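Local coordinates for GTPase-activating protein skywalker (Drosophila melanogaster, PDB 5HJQ) that acts as a GTPase-activating protein for Rab35 in synaptic vesicle protein recycling and binds phosphoinositides through its TBC domain, at residues R179-L184 against P199-L204; I215-L220 against V227-T232. One frame throughout, in Å; residues are numbered along the deposited sequence.

Interaction 1: R179-L184 against P199-L204; sequences RIVNVL and PITSIL
Thr201 lays its methyl group against the side chain of Ile180, CG2 lying 3.9 Å from CD1 of the isoleucine and 4.0 Å from its CG2, so that the methyl meets both branches. The two side chains run past one another in opposite directions instead of meeting end on. On the threonine, CG2 is placed anti to the backbone N (chi1 -60°), which sends the methyl out to the isoleucine and holds OG1 beside the backbone of its own helix. There the hydroxyl hydrogen-bonds to the carbonyl O of Leu197, one turn earlier, and this buried polar group is thereby satisfied without any partner from 179-184. The second touch is looser: CG1 of Val181 comes to 4.1 Å from Thr201 OG1, the valine passing obliquely over the oxygen side of the threonine. One short side chain thus faces two consecutive residues of the other helix, with its methyl to Ile180 and its hydroxyl to Val181. Both segments belong to the all-helical Rab-GAP TBC domain, where helices 171-187 and 197-204 pack at this point through a small, buried and largely apolar patch, the two segments together burying 118 Å². Across it no hydrogen bond is formed, and the closest pair of CA atoms, those of Ile180 and Thr201, is 7.7 Å apart. Leu217 of helix 210-221 packs on Ile180, Thr201 and Leu204 alike. Away from the patch, Arg179 forms a salt bridge with Glu210, while Ile203 and Leu204 turn to Met291 and Phe295 of helix 284-297.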
loop_
_atom_site.group_PDB
_atom_site.type_symbol
_atom_site.label_atom_id
_atom_site.label_comp_id
_atom_site.label_asym_id
_atom_site.label_seq_id
_atom_site.Cartn_x
_atom_site.Cartn_y
_atom_site.Cartn_z
ATOM N N ARG A 179 19.203 -0.469 -1.062
ATOM C CA ARG A 179 20.025 0.308 -0.144
ATOM C C ARG A 179 19.176 0.948 0.949
ATOM O O ARG A 179 19.577 0.986 2.111
ATOM C CB ARG A 179 20.818 1.383 -0.894
ATOM C CG ARG A 179 21.651 2.266 0.021
ATOM C CD ARG A 179 22.835 2.882 -0.710
ATOM N NE ARG A 179 22.430 3.857 -1.718
ATOM C CZ ARG A 179 23.278 4.491 -2.519
ATOM N NH1 ARG A 179 24.578 4.249 -2.432
ATOM N NH2 ARG A 179 22.828 5.365 -3.409
ATOM N N ILE A 180 18.004 1.452 0.573
ATOM C CA ILE A 180 17.121 2.108 1.532
ATOM C C ILE A 180 16.636 1.143 2.615
ATOM O O ILE A 180 16.687 1.462 3.804
ATOM C CB ILE A 180 15.897 2.736 0.840
ATOM C CG1 ILE A 180 16.328 3.860 -0.101
ATOM C CG2 ILE A 180 14.926 3.280 1.876
ATOM C CD1 ILE A 180 15.163 4.645 -0.672
ATOM N N VAL A 181 16.173 -0.035 2.207
ATOM C CA VAL A 181 15.648 -1.008 3.164
ATOM C C VAL A 181 16.763 -1.549 4.060
ATOM O O VAL A 181 16.520 -1.911 5.211
ATOM C CB VAL A 181 14.926 -2.182 2.459
ATOM C CG1 VAL A 181 13.733 -1.673 1.669
ATOM C CG2 VAL A 181 15.878 -2.945 1.552
ATOM N N ASN A 182 17.986 -1.589 3.535
ATOM C CA ASN A 182 19.142 -1.973 4.335
ATOM C C ASN A 182 19.398 -0.950 5.427
ATOM O O ASN A 182 19.645 -1.305 6.579
ATOM C CB ASN A 182 20.386 -2.126 3.459
ATOM C CG ASN A 182 20.591 -3.552 2.981
ATOM O OD1 ASN A 182 21.408 -4.291 3.531
ATOM N ND2 ASN A 182 19.850 -3.945 1.953
ATOM N N VAL A 183 19.336 0.324 5.050
ATOM C CA VAL A 183 19.507 1.422 5.991
ATOM C C VAL A 183 18.410 1.407 7.050
ATOM O O VAL A 183 18.686 1.546 8.243
ATOM C CB VAL A 183 19.507 2.786 5.269
ATOM C CG1 VAL A 183 19.417 3.921 6.274
ATOM C CG2 VAL A 183 20.751 2.932 4.396
ATOM N N LEU A 184 17.167 1.236 6.607
ATOM C CA LEU A 184 16.029 1.171 7.518
ATOM C C LEU A 184 16.193 0.035 8.517
ATOM O O LEU A 184 16.022 0.236 9.719
ATOM C CB LEU A 184 14.725 1.011 6.738
ATOM C CG LEU A 184 14.204 2.331 6.162
ATOM C CD1 LEU A 184 12.968 2.117 5.309
ATOM C CD2 LEU A 184 13.917 3.316 7.285
ATOM N N PRO A 199 7.806 -2.890 -1.228
ATOM C CA PRO A 199 6.970 -2.408 -2.339
ATOM C C PRO A 199 6.657 -0.913 -2.274
ATOM O O PRO A 199 6.591 -0.257 -3.315
ATOM C CB PRO A 199 5.686 -3.230 -2.184
ATOM C CG PRO A 199 6.139 -4.492 -1.561
ATOM C CD PRO A 199 7.211 -4.084 -0.595
ATOM N N ILE A 200 6.482 -0.385 -1.068
ATOM C CA ILE A 200 6.204 1.036 -0.886
ATOM C C ILE A 200 7.432 1.876 -1.246
ATOM O O ILE A 200 7.320 2.906 -1.916
ATOM C CB ILE A 200 5.767 1.340 0.560
ATOM C CG1 ILE A 200 4.395 0.723 0.849
ATOM C CG2 ILE A 200 5.717 2.840 0.804
ATOM C CD1 ILE A 200 3.873 1.034 2.239
ATOM N N THR A 201 8.599 1.421 -0.799
ATOM C CA THR A 201 9.866 2.074 -1.107
ATOM C C THR A 201 10.036 2.236 -2.611
ATOM O O THR A 201 10.456 3.288 -3.088
ATOM C CB THR A 201 11.058 1.279 -0.545
ATOM O OG1 THR A 201 10.938 1.179 0.878
ATOM C CG2 THR A 201 12.377 1.960 -0.895
ATOM N N SER A 202 9.690 1.188 -3.352
ATOM C CA SER A 202 9.746 1.220 -4.807
ATOM C C SER A 202 8.798 2.265 -5.390
ATOM O O SER A 202 9.136 2.943 -6.356
ATOM C CB SER A 202 9.417 -0.158 -5.384
ATOM O OG SER A 202 10.454 -1.086 -5.119
ATOM N N ILE A 203 7.611 2.383 -4.804
ATOM C CA ILE A 203 6.609 3.333 -5.279
ATOM C C ILE A 203 7.068 4.774 -5.074
ATOM O O ILE A 203 6.958 5.606 -5.976
ATOM C CB ILE A 203 5.258 3.122 -4.565
ATOM C CG1 ILE A 203 4.685 1.743 -4.899
ATOM C CG2 ILE A 203 4.270 4.202 -4.961
ATOM C CD1 ILE A 203 3.326 1.482 -4.283
ATOM N N LEU A 204 7.579 5.055 -3.882
ATOM C CA LEU A 204 8.120 6.367 -3.560
ATOM C C LEU A 204 9.195 6.774 -4.561
ATOM O O LEU A 204 9.229 7.912 -5.024
ATOM C CB LEU A 204 8.696 6.365 -2.146
ATOM C CG LEU A 204 7.697 6.159 -1.010
ATOM C CD1 LEU A 204 8.437 5.884 0.280
ATOM C CD2 LEU A 204 6.818 7.388 -0.872
#

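Interaction 2: I215-L220 against V227-T232; sequences ICLAGL and VFINQT
With CG anti to the carbonyl carbon in both residues (chi1 -62° in Leu220, -65° in Phe228), the leucine reaches from its helix over the phenylalanine ring, and the two side chains cross at about a right angle. The touching branch is CD2 of Leu220, which sits over one face of the Phe228 ring, 3.7 Å from the centroid and 14° off the normal, in a well-centred CH-pi contact. Beside it, the CB atoms of Leu220 and Phe228 approach to 4.0 Å. Ile229 extends the apolar surface: its CD1 lies 4.3 Å from Leu220 CB and equally far from Leu217 CD2, thus bridging two residues one turn apart on the helix. The backbones are linked by a water that donates to Leu220 O at 2.8 Å and accepts from Ile229 N at 2.9 Å, tying the carbonyl near the end of helix 210-221 to the loop. Replacing Phe228 by an alanine is likely to leave the CD2 methyl of Leu220 without the ring face it rests on and to open a gap between helix and loop. Gln231 NE2 makes a weak hydrogen bond to Ile229 O and a hydrogen bond to Val221 O, a further tie between loop and helix. The ring of Phe228 also meets that of His124, the carbonyl O of Phe228 is hydrogen-bonded to the hydroxyl of Tyr294, and the Phe228 side chain lies about 9 Å from that of Lys300, a phosphoinositide-binding residue. The loop so held leads from helix 210-221 to helix 233-250, with Ile229 against Ile200 of helix 197-204 and Leu220 against Cys121 of helix 113-122.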
loop_
_atom_site.group_PDB
_atom_site.type_symbol
_atom_site.label_atom_id
_atom_site.label_comp_id
_atom_site.label_asym_id
_atom_site.label_seq_id
_atom_site.Cartn_x
_atom_site.Cartn_y
_atom_site.Cartn_z
ATOM N N ILE A 215 13.219 9.443 3.859
ATOM C CA ILE A 215 12.625 10.324 4.857
ATOM C C ILE A 215 11.107 10.127 4.940
ATOM O O ILE A 215 10.514 10.226 6.017
ATOM C CB ILE A 215 12.949 11.803 4.562
ATOM C CG1 ILE A 215 14.462 12.034 4.595
ATOM C CG2 ILE A 215 12.272 12.710 5.567
ATOM C CD1 ILE A 215 14.881 13.458 4.222
ATOM N N CYS A 216 10.480 9.831 3.805
ATOM C CA CYS A 216 9.072 9.440 3.805
ATOM C C CYS A 216 8.854 8.171 4.620
ATOM O O CYS A 216 7.986 8.119 5.491
ATOM C CB CYS A 216 8.562 9.226 2.381
ATOM S SG CYS A 216 8.247 10.738 1.477
ATOM N N LEU A 217 9.657 7.153 4.327
ATOM C CA LEU A 217 9.544 5.852 4.978
ATOM C C LEU A 217 9.752 5.928 6.484
ATOM O O LEU A 217 8.971 5.362 7.251
ATOM C CB LEU A 217 10.546 4.874 4.367
ATOM C CG LEU A 217 10.182 4.401 2.961
ATOM C CD1 LEU A 217 11.417 4.054 2.149
ATOM C CD2 LEU A 217 9.233 3.213 3.041
ATOM N N ALA A 218 10.805 6.621 6.905
ATOM C CA ALA A 218 11.104 6.768 8.325
ATOM C C ALA A 218 9.993 7.533 9.036
ATOM O O ALA A 218 9.747 7.323 10.223
ATOM C CB ALA A 218 12.437 7.464 8.519
ATOM N N GLY A 219 9.335 8.429 8.308
ATOM C CA GLY A 219 8.191 9.138 8.846
ATOM C C GLY A 219 7.045 8.173 9.079
ATOM O O GLY A 219 6.506 8.091 10.183
ATOM N N LEU A 220 6.681 7.438 8.032
ATOM C CA LEU A 220 5.578 6.478 8.086
ATOM C C LEU A 220 5.768 5.403 9.154
ATOM O O LEU A 220 4.888 5.177 9.986
ATOM C CB LEU A 220 5.396 5.805 6.723
ATOM C CG LEU A 220 5.028 6.724 5.556
ATOM C CD1 LEU A 220 4.694 5.915 4.312
ATOM C CD2 LEU A 220 3.869 7.630 5.937
ATOM N N VAL A 227 -1.360 4.361 11.723
ATOM C CA VAL A 227 -0.645 3.166 11.295
ATOM C C VAL A 227 -0.494 3.156 9.776
ATOM O O VAL A 227 -1.459 3.393 9.051
ATOM C CB VAL A 227 -1.370 1.881 11.747
ATOM C CG1 VAL A 227 -0.626 0.648 11.263
ATOM C CG2 VAL A 227 -1.525 1.859 13.265
ATOM N N PHE A 228 0.717 2.883 9.298
ATOM C CA PHE A 228 0.986 2.828 7.866
ATOM C C PHE A 228 1.573 1.480 7.473
ATOM O O PHE A 228 1.042 0.780 6.611
ATOM C CB PHE A 228 1.947 3.951 7.448
ATOM C CG PHE A 228 1.389 5.329 7.632
ATOM C CD1 PHE A 228 1.514 5.985 8.845
ATOM C CD2 PHE A 228 0.730 5.966 6.595
ATOM C CE1 PHE A 228 0.997 7.254 9.016
ATOM C CE2 PHE A 228 0.208 7.234 6.761
ATOM C CZ PHE A 228 0.342 7.878 7.974
ATOM N N ILE A 229 2.679 1.130 8.120
ATOM C CA ILE A 229 3.445 -0.052 7.758
ATOM C C ILE A 229 3.653 -0.964 8.970
ATOM O O ILE A 229 4.288 -0.573 9.951
ATOM C CB ILE A 229 4.812 0.343 7.162
ATOM C CG1 ILE A 229 4.631 1.070 5.826
ATOM C CG2 ILE A 229 5.678 -0.874 6.960
ATOM C CD1 ILE A 229 5.904 1.726 5.319
ATOM N N ASN A 230 3.107 -2.175 8.907
ATOM C CA ASN A 230 3.257 -3.127 10.003
ATOM C C ASN A 230 4.680 -3.667 10.061
ATOM O O ASN A 230 5.272 -3.976 9.028
ATOM C CB ASN A 230 2.251 -4.267 9.868
ATOM C CG ASN A 230 0.829 -3.814 10.126
ATOM O OD1 ASN A 230 -0.109 -4.262 9.465
ATOM N ND2 ASN A 230 0.662 -2.906 11.085
ATOM N N GLN A 231 5.218 -3.785 11.272
ATOM C CA GLN A 231 6.644 -4.030 11.448
ATOM C C GLN A 231 6.984 -5.355 12.129
ATOM O O GLN A 231 8.116 -5.831 12.023
ATOM C CB GLN A 231 7.254 -2.868 12.229
ATOM C CG GLN A 231 7.200 -1.550 11.465
ATOM C CD GLN A 231 7.396 -0.347 12.361
ATOM O OE1 GLN A 231 8.175 -0.382 13.315
ATOM N NE2 GLN A 231 6.672 0.725 12.067
ATOM N N THR A 232 6.018 -5.949 12.824
ATOM C CA THR A 232 6.218 -7.269 13.415
ATOM C C THR A 232 5.228 -8.269 12.828
ATOM O O THR A 232 4.218 -7.885 12.238
ATOM C CB THR A 232 6.068 -7.250 14.952
ATOM O OG1 THR A 232 4.691 -7.072 15.305
ATOM C CG2 THR A 232 6.902 -6.135 15.564
HETATM O O HOH W 1 3.430 2.828 10.285
#

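In the fold
The two contacts come one after the other along the chain: interaction 1 closes with helix 197-204 before interaction 2 opens on the next helix, 210-221. Their centres are 11 Å apart, and they meet directly inside the TBC domain. Leu217 joins them most closely, its CD1 packing 3.2 Å from Thr201 OG1 and its CG 3.5 Å from Leu204 CD1, while Ile200 CD1 reaches Ile229 CG1 at 3.7 Å. Helices 171-187, 197-204 and 210-221, with Phe228 and Ile229 of the loop, therefore contribute to one buried, largely apolar region. Interaction 1 lies away from the phosphoinositide pocket; interaction 2 is nearer, with the Phe228 side chain about 12 Å from the bound inositol trisphosphate.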